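PDB 3FLJ: SnoaL-like domain-containing protein from Silicibacter pomeroyi, which is of unknown function but adopts a cystatin-like fold of the SnoaL-like family and probably works as a dimer. Local coordinates for residues 25-30 with 90-95. Numbering follows the deposited sequence. Where two conformers were deposited one is given.
Sequences ARMQEV and WALEFQ
Gln28 and Leu92 have the nearest pair of CA atoms across helical residues 25-30 and strand residues 90-95, 8.6 Å apart. Helix 22-31 packs here on the curved sheet of this cystatin-like, SnoaL-type fold, and side chains alone make the contact. The interface is small, 120 Å² summed over both sides, and Leu92 supplies about half of it. Its CB points toward the helix; chi1 of -65° sets CG opposite the carbonyl carbon, and chi2 of 74° turns CD2 to the helix, the one methyl that makes both close contacts. Met27, present as selenomethionine, meets it tip to tip: with chi1 at 179° and an extended chain, its selenium arrives 4.0 Å from Leu92 CD2. Gln28 comes in obliquely instead, using the aliphatic part of its side chain rather than its amide.

Neighbouring strands add to the packing: Met27 and Leu92 both touch Ile109 of strand 101-111, while Gln28 reaches Ile83 and Leu92 reaches Tyr80, both on strand 78-86. Ala91, the residue before Leu92, packs against Ala91 of the second subunit, which places the dimer contact on the other side of the strand from the helix. Leu92 CD2 touches two consecutive helix residues, the selenium of Met27 and, also at 4.0 Å, Gln28 CG.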
loop_
_atom_site.group_PDB
_atom_site.type_symbol
_atom_site.label_atom_id
_atom_site.label_comp_id
_atom_site.label_asym_id
_atom_site.label_seq_id
_atom_site.Cartn_x
_atom_site.Cartn_y
_atom_site.Cartn_z
ATOM N N ALA A 25 -0.980 8.466 16.756
ATOM C CA ALA A 25 -1.858 9.656 16.871
ATOM C C ALA A 25 -1.105 10.950 16.474
ATOM O O ALA A 25 -1.615 11.730 15.656
ATOM C CB ALA A 25 -2.432 9.788 18.297
ATOM N N ARG A 26 0.107 11.126 17.029
ATOM C CA ARG A 26 0.942 12.310 16.743
ATOM C C ARG A 26 1.371 12.386 15.264
ATOM O O ARG A 26 1.381 13.469 14.671
ATOM C CB ARG A 26 2.156 12.368 17.698
ATOM C CG ARG A 26 3.083 13.603 17.579
ATOM C CD ARG A 26 2.349 14.951 17.622
ATOM N NE ARG A 26 3.289 16.074 17.583
ATOM C CZ ARG A 26 2.983 17.352 17.308
ATOM N NH1 ARG A 26 1.731 17.756 17.034
ATOM N NH2 ARG A 26 3.966 18.261 17.302
HETATM N N MSE A 27 1.712 11.243 14.684
HETATM C CA MSE A 27 2.110 11.129 13.273
HETATM C C MSE A 27 1.052 11.644 12.277
HETATM O O MSE A 27 1.418 12.254 11.271
HETATM C CB MSE A 27 2.431 9.655 12.993
HETATM C CG MSE A 27 2.830 9.270 11.652
HETATM SE SE MSE A 27 2.908 7.363 11.653
HETATM C CE MSE A 27 3.231 7.367 9.833
ATOM N N GLN A 28 -0.232 11.384 12.562
ATOM C CA GLN A 28 -1.346 11.798 11.682
ATOM C C GLN A 28 -1.396 13.307 11.506
ATOM O O GLN A 28 -1.409 13.802 10.376
ATOM C CB GLN A 28 -2.692 11.311 12.208
ATOM C CG GLN A 28 -2.869 9.822 12.109
ATOM C CD GLN A 28 -4.118 9.348 12.823
ATOM O OE1 GLN A 28 -4.038 8.566 13.772
ATOM N NE2 GLN A 28 -5.272 9.853 12.403
ATOM N N GLU A 29 -1.399 14.005 12.635
ATOM C CA GLU A 29 -1.387 15.477 12.652
ATOM C C GLU A 29 -0.125 16.171 12.075
ATOM O O GLU A 29 -0.248 17.298 11.588
ATOM C CB GLU A 29 -1.774 16.029 14.054
ATOM C CG GLU A 29 -0.966 15.556 15.309
ATOM C CD GLU A 29 -1.635 15.878 16.665
ATOM O OE1 GLU A 29 -2.814 16.305 16.709
ATOM O OE2 GLU A 29 -0.975 15.667 17.712
ATOM N N VAL A 30 1.025 15.477 12.048
ATOM C CA VAL A 30 2.338 16.026 11.628
ATOM C C VAL A 30 2.799 15.656 10.201
ATOM O O VAL A 30 3.329 16.525 9.494
ATOM C CB VAL A 30 3.432 15.603 12.674
ATOM C CG1 VAL A 30 4.840 15.930 12.221
ATOM C CG2 VAL A 30 3.153 16.260 14.007
ATOM N N TRP A 90 1.465 -1.074 12.347
ATOM C CA TRP A 90 0.384 -0.199 11.844
ATOM C C TRP A 90 0.400 0.016 10.331
ATOM O O TRP A 90 1.460 -0.034 9.709
ATOM C CB TRP A 90 0.453 1.173 12.533
ATOM C CG TRP A 90 0.251 1.093 14.009
ATOM C CD1 TRP A 90 1.200 0.873 14.946
ATOM C CD2 TRP A 90 -0.994 1.178 14.705
ATOM N NE1 TRP A 90 0.636 0.832 16.193
ATOM C CE2 TRP A 90 -0.712 1.009 16.085
ATOM C CE3 TRP A 90 -2.320 1.394 14.303
ATOM C CZ2 TRP A 90 -1.707 1.056 17.073
ATOM C CZ3 TRP A 90 -3.321 1.433 15.282
ATOM C CH2 TRP A 90 -3.003 1.278 16.654
ATOM N N ALA A 91 -0.791 0.240 9.766
ATOM C CA ALA A 91 -0.990 0.550 8.340
ATOM C C ALA A 91 -1.932 1.760 8.302
ATOM O O ALA A 91 -3.090 1.640 8.725
ATOM C CB ALA A 91 -1.606 -0.642 7.618
ATOM N N LEU A 92 -1.411 2.921 7.894
ATOM C CA LEU A 92 -2.187 4.163 7.805
ATOM C C LEU A 92 -2.492 4.434 6.327
ATOM O O LEU A 92 -1.616 4.845 5.556
ATOM C CB LEU A 92 -1.462 5.354 8.433
ATOM C CG LEU A 92 -1.187 5.351 9.937
ATOM C CD1 LEU A 92 -0.075 4.396 10.293
ATOM C CD2 LEU A 92 -0.865 6.787 10.453
ATOM N N GLU A 93 -3.747 4.202 5.956
ATOM C CA GLU A 93 -4.236 4.398 4.596
ATOM C C GLU A 93 -4.558 5.870 4.379
ATOM O O GLU A 93 -5.255 6.458 5.195
ATOM C CB GLU A 93 -5.484 3.547 4.380
ATOM C CG GLU A 93 -6.206 3.676 3.048
ATOM C CD GLU A 93 -7.516 2.929 3.091
ATOM O OE1 GLU A 93 -7.553 1.842 3.673
ATOM O OE2 GLU A 93 -8.512 3.424 2.585
ATOM N N PHE A 94 -4.086 6.429 3.261
ATOM C CA PHE A 94 -4.340 7.830 2.896
ATOM C C PHE A 94 -4.751 8.010 1.440
ATOM O O PHE A 94 -4.561 7.106 0.619
ATOM C CB PHE A 94 -3.105 8.694 3.195
ATOM C CG PHE A 94 -1.866 8.334 2.396
ATOM C CD1 PHE A 94 -1.640 8.901 1.131
ATOM C CD2 PHE A 94 -0.910 7.463 2.918
ATOM C CE1 PHE A 94 -0.475 8.590 0.384
ATOM C CE2 PHE A 94 0.267 7.146 2.192
ATOM C CZ PHE A 94 0.482 7.709 0.919
ATOM N N GLN A 95 -5.335 9.176 1.167
ATOM C CA GLN A 95 -5.669 9.642 -0.177
ATOM C C GLN A 95 -5.104 11.065 -0.323
ATOM O O GLN A 95 -5.068 11.837 0.646
ATOM C CB GLN A 95 -7.169 9.616 -0.423
ATOM C CG GLN A 95 -7.552 9.863 -1.896
ATOM C CD GLN A 95 -9.033 9.703 -2.193
ATOM O OE1 GLN A 95 -9.798 9.177 -1.383
ATOM N NE2 GLN A 95 -9.448 10.165 -3.371
#